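Local coordinates for uncharacterized protein (Mycobacterium tuberculosis, PDB 6Y56) that is MenT4, a nucleotidyltransferase toxin of a toxin-antitoxin system in the AbiEii family, probably acting on tRNA acceptor stems, at residues G2-R5 / A6-A9; D182-D185 / L186-A190. One frame throughout, in Å; residues are numbered along the deposited sequence.

Contact 1: residues G2-R5 / A6-A9; sequences GLTR and ALVA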
loop_
_atom_site.group_PDB
_atom_site.type_symbol
_atom_site.label_atom_id
_atom_site.label_comp_id
_atom_site.label_asym_id
_atom_site.label_seq_id
_atom_site.Cartn_x
_atom_site.Cartn_y
_atom_site.Cartn_z
ATOM N N GLY A 2 18.011 -23.394 -1.369
ATOM C CA GLY A 2 17.954 -22.170 -0.591
ATOM C C GLY A 2 16.884 -22.172 0.487
ATOM O O GLY A 2 17.175 -22.337 1.673
ATOM N N LEU A 3 15.636 -21.995 0.066
ATOM C CA LEU A 3 14.540 -21.803 1.006
ATOM C C LEU A 3 14.145 -23.116 1.673
ATOM O O LEU A 3 14.138 -24.178 1.042
ATOM C CB LEU A 3 13.330 -21.216 0.282
ATOM C CG LEU A 3 13.518 -19.779 -0.197
ATOM C CD1 LEU A 3 12.413 -19.385 -1.156
ATOM C CD2 LEU A 3 13.554 -18.836 0.993
ATOM N N THR A 4 13.811 -23.030 2.961
ATOM C CA THR A 4 13.350 -24.161 3.755
ATOM C C THR A 4 12.266 -23.669 4.703
ATOM O O THR A 4 12.137 -22.468 4.950
ATOM C CB THR A 4 14.470 -24.741 4.630
ATOM O OG1 THR A 4 14.874 -23.754 5.586
ATOM C CG2 THR A 4 15.672 -25.160 3.792
ATOM N N ARG A 5 11.495 -24.613 5.251
ATOM C CA ARG A 5 10.494 -24.264 6.256
ATOM C C ARG A 5 11.128 -23.571 7.455
ATOM O O ARG A 5 10.552 -22.629 8.008
ATOM C CB ARG A 5 9.732 -25.512 6.707
ATOM C CG ARG A 5 8.716 -25.244 7.817
ATOM C CD ARG A 5 7.624 -26.305 7.884
ATOM N NE ARG A 5 6.307 -25.752 7.579
ATOM C CZ ARG A 5 5.222 -26.480 7.326
ATOM N NH1 ARG A 5 5.287 -27.808 7.332
ATOM N NH2 ARG A 5 4.070 -25.880 7.055
ATOM N N ALA A 6 12.315 -24.018 7.870
ATOM C CA ALA A 6 12.958 -23.407 9.028
ATOM C C ALA A 6 13.332 -21.954 8.753
ATOM O O ALA A 6 13.231 -21.105 9.644
ATOM C CB ALA A 6 14.176 -24.226 9.458
ATOM N N LEU A 7 13.755 -21.647 7.528
ATOM C CA LEU A 7 14.092 -20.266 7.198
ATOM C C LEU A 7 12.844 -19.395 7.162
ATOM O O LEU A 7 12.858 -18.259 7.650
ATOM C CB LEU A 7 14.831 -20.200 5.863
ATOM C CG LEU A 7 16.315 -20.566 5.901
ATOM C CD1 LEU A 7 16.909 -20.576 4.504
ATOM C CD2 LEU A 7 17.077 -19.604 6.793
ATOM N N VAL A 8 11.750 -19.916 6.606
ATOM C CA VAL A 8 10.505 -19.151 6.579
ATOM C C VAL A 8 9.963 -18.956 7.990
ATOM O O VAL A 8 9.493 -17.869 8.345
ATOM C CB VAL A 8 9.487 -19.809 5.631
ATOM C CG1 VAL A 8 8.137 -19.052 5.665
ATOM C CG2 VAL A 8 10.047 -19.863 4.215
ATOM N N ALA A 9 10.049 -19.992 8.831
ATOM C CA ALA A 9 9.614 -19.855 10.219
ATOM C C ALA A 9 10.432 -18.802 10.964
ATOM O O ALA A 9 9.884 -18.037 11.771
ATOM C CB ALA A 9 9.679 -21.207 10.935
#

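Contact 2: residues D182-D185 / L186-A190; sequences DLYD and LNHFA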
loop_
_atom_site.group_PDB
_atom_site.type_symbol
_atom_site.label_atom_id
_atom_site.label_comp_id
_atom_site.label_asym_id
_atom_site.label_seq_id
_atom_site.Cartn_x
_atom_site.Cartn_y
_atom_site.Cartn_z
ATOM N N ASP A 182 -4.085 0.101 8.179
ATOM C CA ASP A 182 -3.784 1.492 7.865
ATOM C C ASP A 182 -3.327 2.239 9.112
ATOM O O ASP A 182 -2.415 3.068 9.045
ATOM C CB ASP A 182 -5.010 2.195 7.296
ATOM C CG ASP A 182 -5.330 1.793 5.867
ATOM O OD1 ASP A 182 -4.498 1.142 5.206
ATOM O OD2 ASP A 182 -6.450 2.118 5.420
ATOM N N LEU A 183 -3.963 1.967 10.259
ATOM C CA LEU A 183 -3.520 2.575 11.512
ATOM C C LEU A 183 -2.069 2.214 11.813
ATOM O O LEU A 183 -1.271 3.073 12.206
ATOM C CB LEU A 183 -4.430 2.106 12.646
ATOM C CG LEU A 183 -4.048 2.537 14.068
ATOM C CD1 LEU A 183 -4.108 4.057 14.203
ATOM C CD2 LEU A 183 -4.966 1.866 15.072
ATOM N N TYR A 184 -1.711 0.938 11.646
ATOM C CA TYR A 184 -0.329 0.522 11.851
ATOM C C TYR A 184 0.625 1.312 10.955
ATOM O O TYR A 184 1.680 1.783 11.398
ATOM C CB TYR A 184 -0.188 -0.985 11.590
ATOM C CG TYR A 184 1.229 -1.458 11.753
ATOM C CD1 TYR A 184 2.144 -1.374 10.702
ATOM C CD2 TYR A 184 1.676 -1.944 12.975
ATOM C CE1 TYR A 184 3.448 -1.779 10.855
ATOM C CE2 TYR A 184 2.989 -2.355 13.140
ATOM C CZ TYR A 184 3.868 -2.259 12.081
ATOM O OH TYR A 184 5.179 -2.658 12.252
ATOM N N ASP A 185 0.291 1.423 9.667
ATOM C CA ASP A 185 1.182 2.108 8.735
ATOM C C ASP A 185 1.297 3.589 9.072
ATOM O O ASP A 185 2.389 4.158 9.014
ATOM C CB ASP A 185 0.705 1.901 7.296
ATOM C CG ASP A 185 0.789 0.447 6.836
ATOM O OD1 ASP A 185 1.494 -0.380 7.466
ATOM O OD2 ASP A 185 0.121 0.137 5.827
ATOM N N LEU A 186 0.181 4.217 9.447
ATOM C CA LEU A 186 0.223 5.622 9.838
ATOM C C LEU A 186 1.053 5.816 11.092
ATOM O O LEU A 186 1.710 6.854 11.244
ATOM C CB LEU A 186 -1.194 6.152 10.052
ATOM C CG LEU A 186 -1.960 6.409 8.752
ATOM C CD1 LEU A 186 -3.417 6.649 9.080
ATOM C CD2 LEU A 186 -1.370 7.588 8.009
ATOM N N ASN A 187 1.032 4.832 12.001
ATOM C CA ASN A 187 1.886 4.903 13.181
ATOM C C ASN A 187 3.361 4.930 12.799
ATOM O O ASN A 187 4.157 5.602 13.466
ATOM C CB ASN A 187 1.568 3.743 14.125
ATOM C CG ASN A 187 2.355 3.809 15.417
ATOM O OD1 ASN A 187 2.095 4.661 16.262
ATOM N ND2 ASN A 187 3.315 2.909 15.577
ATOM N N HIS A 188 3.749 4.216 11.731
ATOM C CA HIS A 188 5.117 4.320 11.233
ATOM C C HIS A 188 5.375 5.673 10.595
ATOM O O HIS A 188 6.422 6.276 10.839
ATOM C CB HIS A 188 5.419 3.194 10.247
ATOM C CG HIS A 188 5.931 1.956 10.898
ATOM N ND1 HIS A 188 7.211 1.851 11.399
ATOM C CD2 HIS A 188 5.331 0.768 11.138
ATOM C CE1 HIS A 188 7.375 0.647 11.921
ATOM N NE2 HIS A 188 6.250 -0.030 11.773
ATOM N N PHE A 189 4.447 6.171 9.768
ATOM C CA PHE A 189 4.665 7.490 9.176
ATOM C C PHE A 189 4.841 8.533 10.269
ATOM O O PHE A 189 5.652 9.457 10.134
ATOM C CB PHE A 189 3.509 7.890 8.253
ATOM C CG PHE A 189 3.513 7.207 6.918
ATOM C CD1 PHE A 189 4.524 7.420 6.000
ATOM C CD2 PHE A 189 2.489 6.348 6.582
ATOM C CE1 PHE A 189 4.511 6.775 4.773
ATOM C CE2 PHE A 189 2.462 5.711 5.355
ATOM C CZ PHE A 189 3.475 5.919 4.451
ATOM N N ALA A 190 4.121 8.369 11.380
ATOM C CA ALA A 190 4.201 9.318 12.483
ATOM C C ALA A 190 5.559 9.319 13.163
ATOM O O ALA A 190 5.871 10.276 13.883
ATOM C CB ALA A 190 3.106 9.014 13.503
HETATM O O HOH W 1 3.227 0.828 13.581
#

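Contact 1: residues G2-R5 / A6-A9
Gly2 meets the start of the helix through its carbonyl: Gly2 O lies 3.3 Å from Leu7 CD1, a van der Waals touch between the N-terminal loop and the leucine side chain. Leu3 gives little to the helix itself, its CA passing 4.4 Å from Leu7 CD1 while its own side chain leaves toward other partners. Thr4 does most of the work. It is the N-cap of helix 5-11, and its hydroxyl accepts a capping bond from the backbone, Leu7 N to Thr4 OG1 at 3.1 Å with an N-H...O angle of 156°. That reach depends on chi1 of 64°, which sets OG1 between the backbone N and the carbonyl carbon and swings CG2 anti to the latter. Leu7 lies alongside the cap, CG 3.5 Å from Thr4 OG1, so its aliphatic branch flanks the polar bond. The Thr4 carbonyl opens the helical pattern, Val8 N donating to Thr4 O over 3.1 Å, and Val8 CG2 packs against the same oxygen at 3.4 Å. Thr4 N is buried here without a partner. Arg5 continues the turn: Ala9 N donates to Arg5 O at 2.8 Å, whereas the arginine side chain departs from the helix. This N-capped first turn sits at the surface, near the N-terminus of the chain. Leu3 rests on Val26 and His30, and Val8 and Arg5 on Tyr19, all in helix 19-38; loop residues Leu117, Ile147 and Ala150 supply further packing for Arg5 and Val8, Leu3, and Leu7 respectively.

Contact 2: residues D182-D185 / L186-A190
The rings of Tyr184 and His188, one helical turn apart, meet obliquely, with centroids 4.8 Å apart and planes at 61°. Over one face of the Tyr184 ring, above its centre, stands a water; Asp185 OD1 lies at the edge in the ring plane, and Trp252 of helix 249-259 makes an edge-to-face pair. At the edge of the imidazole, His188 NE2 donates to Tyr184 OH across 2.9 Å, the oxygen almost in the imidazole plane, while His188 CD2 presses to 3.2 Å from Tyr184 CE1. With CG anti to the backbone N (chi1 178°), the phenol stands out from the helix and leans toward its C-terminal end, where the histidine meets it. The water forms an i to i+3 bridge, donating to Tyr184 O at 2.8 Å and accepting from Asn187 ND2. Tyr184 O thus takes two bonds, the second from His188 N. Farther round, Phe189 CD2 comes within 3.3 Å of Asp185 O, which accepts from Phe189 N. Leu186 packs between helices 163-174 and 249-259. The acids find their strongest partners outside the segments: Lys170 bridges Asp182 and Asp185, Arg173 pairs with Asp182, and Arg64 of a loop with Asp185. A buried alpha-helix with i to i+4 backbone bonds, its two acids held by basic residues, is consistent with a polar cluster in a nucleotidyltransferase of the AbiEii family.

How the contacts relate
Contact 1 is a surface feature and contact 2 a buried one, their centres lying about 26 and 12 Å from the centre of the chain. No element is shared: residues 2-9 start helix 5-11 near the N-terminus, whereas 182-190 belong to helix 180-189. The two never touch, with nearest atoms about 16 Å apart. Both use backbone bonds from residue i+4 to residue i, but the side-chain chemistry differs. At the helix start a single hydroxyl serves a backbone NH amid aliphatic neighbours; in the interior, an aromatic pair and a bridging water tie the helix to itself, while carboxylates with basic partners join it to helix 163-174 and a loop.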